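Local coordinates for Methylcobalamin\: coenzyme M methyltransferase (Methanosarcina mazei, PDB 4AY8), which catalyses methyl transfer from a methylated corrinoid (methylcobalamin) to coenzyme M in methanogenesis, using a zinc ion that binds the coenzyme thiol sulfur, at residues Val36-Ile41 / Ile327-Pro332; Ser73-Val78 / Lys337-Ala342; Pro212-Asp217 / Leu245-Asn250. One frame throughout, in Å; residues are numbered along the deposited sequence.

Contact 1 of 3, residues Val36-Ile41 / Ile327-Pro332; sequences VTQTGI and IAPMTP. With COM (1-thioethanesulfonic acid), chain C.
The primary amide of Gln38 meets Ile327 and Gly40 along its NE2 edge, where both partners lie close to the amide plane. NE2 donates to Ile327 O at 2.7 Å, and that bond also lies in the carbonyl plane of Ile327. A second, nearly straight bond (N-H...O 175°) runs from NE2 to Gly40 O at 3.0 Å. One face of the amide is met by the backbone two residues on: Gly40 N reaches OE1 at 2.8 Å from above the carbonyl plane. On the other side of the plane, beyond NE2, the Pro329 ring approaches more loosely. A bend at chi2 (82°) folds the Gln38 chain back, and the three bonds together would fix the rotation of the amide. The backbones are joined as well, Ile327 N giving to Gln38 O at 3.0 Å. Farther along, Ile41 CG2 packs on Ile327 CG2 at 3.6 Å, and Ile41 CA makes a CA-H...O contact with Pro329 O. Gln38 N points into the active site, donating to O3S of coenzyme M at 2.9 Å, while Gln103 binds the same ligand. In the TIM-barrel fold of this family, 36-41 is a loop ending at the N-cap of helix 42-48. The other segment follows strand 320-323, makes a type I turn from Ala328 to Thr331, and ends at the N-cap of helix 333-346.

Contact 2 of 3, residues Ser73-Val78 / Lys337-Ala342; sequences SGLEAV and KALVAA
Val340 makes the central apolar contact, its CG2 methyl lying 3.9 Å from Leu75 CD2 with the two side chains at a slant to one another. Leu339 adds a looser touch, CD2 to CD2 of Leu75 at 4.5 Å. CG2 of Val340 is set beside its own backbone N, because CG1 stands anti to it (chi1 177°), and from there it also meets peptide atoms. Those hydrocarbon-to-backbone contacts form the second group: Val340 CG2 is 3.7 Å from Gly74 O, and Lys337 CG lies 3.6 Å from Ser73 O. No hydrogen bond crosses between the segments, so packing alone joins them directly. Gly74, the first residue to leave helical geometry, has a positive phi of 91°, at which a beta carbon would jam against Ser73 O; it would also sit tight on Val340 CG1. The polar bonds belong to the loop itself and its surroundings. Ser73 OG accepts from Leu75 N at 3.3 Å, an ST turn, and is also hydrogen-bonded to Asn69 OD1. Glu76 forms a salt bridge with Arg343, a residue of the same helix as Val340, which makes a polar link beside the apolar one. The loop 73-78 thus leads from helix 59-71 into strand 78-80 of the TIM barrel while resting on the C-terminal helix 333-346, whose Ala338 and Ala342 are packed against helix 303-315.

Contact 3 of 3, residues Pro212-Asp217 / Leu245-Asn250; sequences PVASPD and LHICGN. With ZN (zinc ion), chain D; COM (1-thioethanesulfonic acid), chain C.
Ser215 OG is held from two directions: it donates to Cys248 O at 2.8 Å and accepts from Asp217 N at 3.1 Å. The second bond (N-H...O 158°) closes an ST turn, whereas the first joins two loops at neighbouring strand ends of the TIM barrel, after strand 206-210 and at the end of strand 242-246. The hydroxyl reaches the carbonyl because OG is swung opposite the backbone N (chi1 174°), with the donor tilted somewhat from the carbonyl plane (C=O...OG angle 142°). Replacing Ser215 with an alanine would probably leave Cys248 O without this donor and Asp217 N without its acceptor, so that the loop carrying the zinc ligand Cys248 is less firmly tied. Beside this bond, Ile247 CG2 lies 3.6 Å from Ser215 CA, and the other branch of Ile247 ends with CD1 at 3.9 Å from Ala214 CB. Gly249 fits closely here: Asp217 OD2 sits 3.4 Å from its CA, and a beta carbon on Gly249 would collide with both OD2 and Ser215 OG.

The same strip of chain supplies two zinc ligands. His246 binds the zinc ion through NE2 at 2.2 Å, while ND1 is hydrogen-bonded to Ser267 OG, a second-shell bond that helps fix the rotation of the ring. Cys325 completes the protein ligands from another loop. Pro212 places CB against Cys248 SG, next to the metal. Coenzyme M is the fourth ligand, bound through its sulfur S1, which lies near the plane of the His246 ring at its edge. Cys248 SG and the coenzyme sulfur S1 each stand 2.4 Å from the zinc ion.

In the fold
From the N terminus, 36-41 comes first and pairs with 327-332, so contact 1 closes a loop of almost 300 residues. Contact 2 opens at 73-78, inside that loop, and ends at 337-342, past its close; the two therefore cross, and both bring early parts of the chain to the region around helix 333-346. Contact 3 closes a short loop through helix 221-238, between strands 206-210 and 242-246, and lies within the spans of both others. Contacts 1 and 3 meet where Thr37 CG2 packs on His246 ND1 at 3.9 Å, and both touch coenzyme M. Contact 2 lies about 25 Å from contact 3 between centres, but its nearest atoms are about 4 Å from contact 1.

Contact 1 of 3, residues Val36-Ile41 / Ile327-Pro332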
# COMPACT_ATOMS: atom_id res chain seq x y z
N VAL A 36 0.99 5.17 3.33
CA VAL A 36 0.36 4.56 2.15
C VAL A 36 0.07 3.09 2.41
O VAL A 36 -0.46 2.40 1.56
CB VAL A 36 1.21 4.73 0.86
CG1 VAL A 36 1.52 6.21 0.61
CG2 VAL A 36 2.49 3.90 0.94
N THR A 37 0.43 2.65 3.60
CA THR A 37 0.17 1.29 4.07
C THR A 37 -0.87 1.33 5.18
O THR A 37 -1.29 2.42 5.61
CB THR A 37 1.48 0.63 4.56
OG1 THR A 37 2.13 1.49 5.49
CG2 THR A 37 2.43 0.35 3.37
N GLN A 38 -1.30 0.16 5.65
CA GLN A 38 -2.44 0.08 6.55
C GLN A 38 -2.25 0.92 7.80
O GLN A 38 -1.15 0.96 8.38
CB GLN A 38 -2.79 -1.38 6.87
CG GLN A 38 -2.21 -1.95 8.16
CD GLN A 38 -3.04 -1.57 9.36
OE1 GLN A 38 -4.24 -1.32 9.24
NE2 GLN A 38 -2.41 -1.52 10.53
N THR A 39 -3.32 1.60 8.22
CA THR A 39 -3.25 2.55 9.32
C THR A 39 -4.12 2.24 10.52
O THR A 39 -4.26 3.08 11.41
CB THR A 39 -3.67 3.95 8.85
OG1 THR A 39 -4.98 3.90 8.28
CG2 THR A 39 -2.64 4.51 7.86
N GLY A 40 -4.71 1.05 10.57
CA GLY A 40 -5.53 0.66 11.72
C GLY A 40 -4.72 0.35 12.97
O GLY A 40 -3.89 -0.57 12.97
N ILE A 41 -4.96 1.09 14.05
CA ILE A 41 -4.26 0.81 15.31
C ILE A 41 -5.22 0.68 16.50
O ILE A 41 -6.24 1.37 16.57
CB ILE A 41 -3.13 1.84 15.60
CG1 ILE A 41 -3.69 3.25 15.82
CG2 ILE A 41 -2.10 1.85 14.47
CD1 ILE A 41 -2.63 4.27 16.24
N ILE A 327 1.45 -0.22 9.45
CA ILE A 327 1.63 0.14 10.85
C ILE A 327 1.19 -1.06 11.69
O ILE A 327 0.12 -1.62 11.46
CB ILE A 327 0.84 1.38 11.23
CG1 ILE A 327 1.23 2.56 10.32
CG2 ILE A 327 1.05 1.73 12.74
CD1 ILE A 327 0.50 3.88 10.63
N ALA A 328 2.04 -1.49 12.61
CA ALA A 328 1.69 -2.59 13.51
C ALA A 328 0.52 -2.12 14.39
O ALA A 328 0.55 -1.02 14.93
CB ALA A 328 2.89 -3.01 14.36
N PRO A 329 -0.51 -2.94 14.49
CA PRO A 329 -1.73 -2.54 15.17
C PRO A 329 -1.53 -2.11 16.63
O PRO A 329 -2.27 -1.27 17.11
CB PRO A 329 -2.61 -3.79 15.06
CG PRO A 329 -2.12 -4.49 13.87
CD PRO A 329 -0.64 -4.26 13.86
N MSE A 330 -0.52 -2.66 17.31
CA MSE A 330 -0.24 -2.29 18.69
C MSE A 330 0.60 -1.01 18.80
O MSE A 330 0.94 -0.58 19.90
CB MSE A 330 0.45 -3.44 19.43
CG MSE A 330 -0.40 -4.71 19.55
SE MSE A 330 -2.13 -4.40 20.42
CE MSE A 330 -1.54 -3.61 22.10
N THR A 331 0.91 -0.39 17.66
CA THR A 331 1.63 0.89 17.69
C THR A 331 0.88 1.96 18.49
O THR A 331 -0.28 2.27 18.21
CB THR A 331 1.87 1.43 16.26
OG1 THR A 331 2.62 0.47 15.51
CG2 THR A 331 2.62 2.75 16.31
N PRO A 332 1.55 2.55 19.50
CA PRO A 332 0.91 3.66 20.21
C PRO A 332 0.68 4.88 19.30
O PRO A 332 1.49 5.18 18.40
CB PRO A 332 1.90 4.00 21.33
CG PRO A 332 2.82 2.80 21.44
CD PRO A 332 2.88 2.24 20.05
C1 COM C . 1.90 -4.37 3.66
C2 COM C . 0.44 -4.78 3.83
S1 COM C . 2.86 -5.54 2.62
S2 COM C . -0.43 -3.77 4.84
O1S COM C . -0.03 -3.98 6.23
O2S COM C . -1.85 -4.20 4.72
O3S COM C . -0.32 -2.35 4.51

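Contact 2 of 3, residues Ser73-Val78 / Lys337-Ala342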
# COMPACT_ATOMS: atom_id res chain seq x y z
N SER A 73 -3.88 11.82 14.72
CA SER A 73 -2.45 11.55 14.63
C SER A 73 -1.68 12.61 13.89
O SER A 73 -0.50 12.83 14.16
CB SER A 73 -2.20 10.19 13.95
OG SER A 73 -2.55 10.21 12.58
N GLY A 74 -2.34 13.27 12.94
CA GLY A 74 -1.68 14.25 12.07
C GLY A 74 -1.11 13.70 10.77
O GLY A 74 -0.52 14.45 9.99
N LEU A 75 -1.25 12.41 10.51
CA LEU A 75 -0.85 11.88 9.21
C LEU A 75 -1.68 12.63 8.16
O LEU A 75 -2.87 12.88 8.37
CB LEU A 75 -1.06 10.37 9.13
CG LEU A 75 -0.16 9.48 9.99
CD1 LEU A 75 -0.52 8.01 9.80
CD2 LEU A 75 1.32 9.73 9.69
N GLU A 76 -1.07 12.95 7.04
CA GLU A 76 -1.67 13.90 6.11
C GLU A 76 -2.40 13.25 4.93
O GLU A 76 -2.42 13.78 3.82
CB GLU A 76 -0.61 14.90 5.68
CG GLU A 76 -0.19 15.75 6.85
CD GLU A 76 1.02 16.62 6.60
OE1 GLU A 76 1.84 16.29 5.71
OE2 GLU A 76 1.17 17.61 7.34
N ALA A 77 -3.01 12.11 5.22
CA ALA A 77 -3.86 11.38 4.29
C ALA A 77 -4.78 10.46 5.09
O ALA A 77 -4.64 10.31 6.30
CB ALA A 77 -3.02 10.56 3.33
N VAL A 78 -5.74 9.86 4.40
CA VAL A 78 -6.50 8.75 4.95
C VAL A 78 -6.29 7.55 4.04
O VAL A 78 -6.29 7.69 2.82
CB VAL A 78 -8.01 9.06 5.06
CG1 VAL A 78 -8.71 7.90 5.71
CG2 VAL A 78 -8.25 10.34 5.86
N LYS A 337 2.32 10.03 15.99
CA LYS A 337 2.52 11.47 16.11
C LYS A 337 4.00 11.85 16.01
O LYS A 337 4.32 12.89 15.46
CB LYS A 337 1.95 12.02 17.43
CG LYS A 337 0.44 12.06 17.52
CD LYS A 337 -0.01 12.51 18.91
CE LYS A 337 -1.52 12.58 19.01
NZ LYS A 337 -2.02 13.01 20.34
N ALA A 338 4.88 11.01 16.52
CA ALA A 338 6.33 11.24 16.46
C ALA A 338 6.85 11.42 15.03
O ALA A 338 7.75 12.22 14.76
CB ALA A 338 7.08 10.10 17.14
N LEU A 339 6.29 10.62 14.12
CA LEU A 339 6.66 10.66 12.72
C LEU A 339 6.31 12.01 12.13
O LEU A 339 7.10 12.61 11.42
CB LEU A 339 5.93 9.55 11.97
CG LEU A 339 6.46 9.17 10.59
CD1 LEU A 339 7.89 8.64 10.68
CD2 LEU A 339 5.51 8.16 9.94
N VAL A 340 5.12 12.50 12.47
CA VAL A 340 4.68 13.83 12.07
C VAL A 340 5.54 14.92 12.71
O VAL A 340 5.97 15.85 12.03
CB VAL A 340 3.19 14.03 12.41
CG1 VAL A 340 2.71 15.46 12.06
CG2 VAL A 340 2.35 12.97 11.70
N ALA A 341 5.83 14.79 14.00
CA ALA A 341 6.64 15.80 14.68
C ALA A 341 8.04 15.91 14.05
O ALA A 341 8.59 16.99 13.95
CB ALA A 341 6.72 15.52 16.20
N ALA A 342 8.59 14.79 13.60
CA ALA A 342 9.91 14.79 12.99
C ALA A 342 9.95 15.68 11.74
O ALA A 342 10.91 16.43 11.53
CB ALA A 342 10.34 13.36 12.66

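Contact 3 of 3, residues Pro212-Asp217 / Leu245-Asn250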
# COMPACT_ATOMS: atom_id res chain seq x y z
N PRO A 212 3.87 -7.87 -1.66
CA PRO A 212 4.98 -8.50 -0.94
C PRO A 212 5.59 -9.71 -1.65
O PRO A 212 6.77 -10.01 -1.47
CB PRO A 212 4.36 -8.92 0.40
CG PRO A 212 2.87 -8.93 0.16
CD PRO A 212 2.61 -7.91 -0.90
N VAL A 213 4.78 -10.41 -2.44
CA VAL A 213 5.25 -11.62 -3.08
C VAL A 213 6.24 -11.29 -4.21
O VAL A 213 7.03 -12.15 -4.62
CB VAL A 213 4.08 -12.49 -3.59
CG1 VAL A 213 4.61 -13.72 -4.33
CG2 VAL A 213 3.17 -12.89 -2.42
N ALA A 214 6.22 -10.05 -4.68
CA ALA A 214 7.18 -9.60 -5.69
C ALA A 214 8.56 -9.28 -5.08
O ALA A 214 9.50 -8.98 -5.81
CB ALA A 214 6.63 -8.39 -6.44
N SER A 215 8.67 -9.37 -3.76
CA SER A 215 9.92 -9.09 -3.07
C SER A 215 11.01 -10.12 -3.39
O SER A 215 10.72 -11.30 -3.53
CB SER A 215 9.70 -9.07 -1.56
OG SER A 215 10.94 -8.93 -0.86
N PRO A 216 12.26 -9.66 -3.48
CA PRO A 216 13.40 -10.57 -3.63
C PRO A 216 13.54 -11.57 -2.49
O PRO A 216 14.20 -12.59 -2.65
CB PRO A 216 14.60 -9.62 -3.68
CG PRO A 216 14.04 -8.38 -4.27
CD PRO A 216 12.68 -8.25 -3.64
N ASP A 217 12.92 -11.31 -1.35
CA ASP A 217 12.83 -12.31 -0.29
C ASP A 217 12.08 -13.55 -0.78
O ASP A 217 12.29 -14.63 -0.24
CB ASP A 217 12.09 -11.76 0.92
CG ASP A 217 12.83 -10.65 1.61
OD1 ASP A 217 14.01 -10.43 1.31
OD2 ASP A 217 12.20 -9.99 2.47
N LEU A 245 3.71 1.93 -5.62
CA LEU A 245 4.07 0.52 -5.55
C LEU A 245 4.88 0.25 -4.30
O LEU A 245 6.02 0.73 -4.17
CB LEU A 245 4.90 0.12 -6.77
CG LEU A 245 5.51 -1.27 -6.73
CD1 LEU A 245 4.42 -2.35 -6.61
CD2 LEU A 245 6.43 -1.49 -7.93
N HIS A 246 4.28 -0.50 -3.37
CA HIS A 246 4.94 -0.92 -2.14
C HIS A 246 5.42 -2.35 -2.25
O HIS A 246 4.64 -3.25 -2.51
CB HIS A 246 3.96 -0.83 -0.96
CG HIS A 246 4.50 -1.42 0.30
ND1 HIS A 246 5.44 -0.77 1.08
CD2 HIS A 246 4.29 -2.62 0.88
CE1 HIS A 246 5.76 -1.54 2.10
NE2 HIS A 246 5.08 -2.67 2.00
N ILE A 247 6.71 -2.58 -2.01
CA ILE A 247 7.23 -3.94 -1.93
C ILE A 247 8.20 -3.98 -0.77
O ILE A 247 9.20 -3.24 -0.75
CB ILE A 247 7.94 -4.41 -3.24
CG1 ILE A 247 6.97 -4.40 -4.44
CG2 ILE A 247 8.55 -5.80 -3.08
CD1 ILE A 247 7.65 -4.63 -5.79
N CYS A 248 7.92 -4.83 0.21
CA CYS A 248 8.73 -4.89 1.40
C CYS A 248 9.95 -5.80 1.21
O CYS A 248 10.14 -6.40 0.15
CB CYS A 248 7.88 -5.24 2.65
SG CYS A 248 6.34 -6.16 2.39
N GLY A 249 10.79 -5.87 2.23
CA GLY A 249 12.03 -6.64 2.16
C GLY A 249 13.17 -5.85 1.55
O GLY A 249 13.04 -4.65 1.29
N ASN A 250 14.31 -6.51 1.29
CA ASN A 250 15.43 -5.80 0.66
C ASN A 250 15.26 -5.83 -0.84
O ASN A 250 15.58 -6.82 -1.52
CB ASN A 250 16.83 -6.32 1.04
CG ASN A 250 17.96 -5.39 0.50
OD1 ASN A 250 17.69 -4.42 -0.22
ND2 ASN A 250 19.21 -5.68 0.86
ZN ZN D . 4.86 -4.46 3.22
C1 COM C . 1.90 -4.37 3.66
C2 COM C . 0.44 -4.78 3.83
S1 COM C . 2.86 -5.54 2.62
S2 COM C . -0.43 -3.77 4.84
O1S COM C . -0.03 -3.98 6.23
O2S COM C . -1.85 -4.20 4.72
O3S COM C . -0.32 -2.35 4.51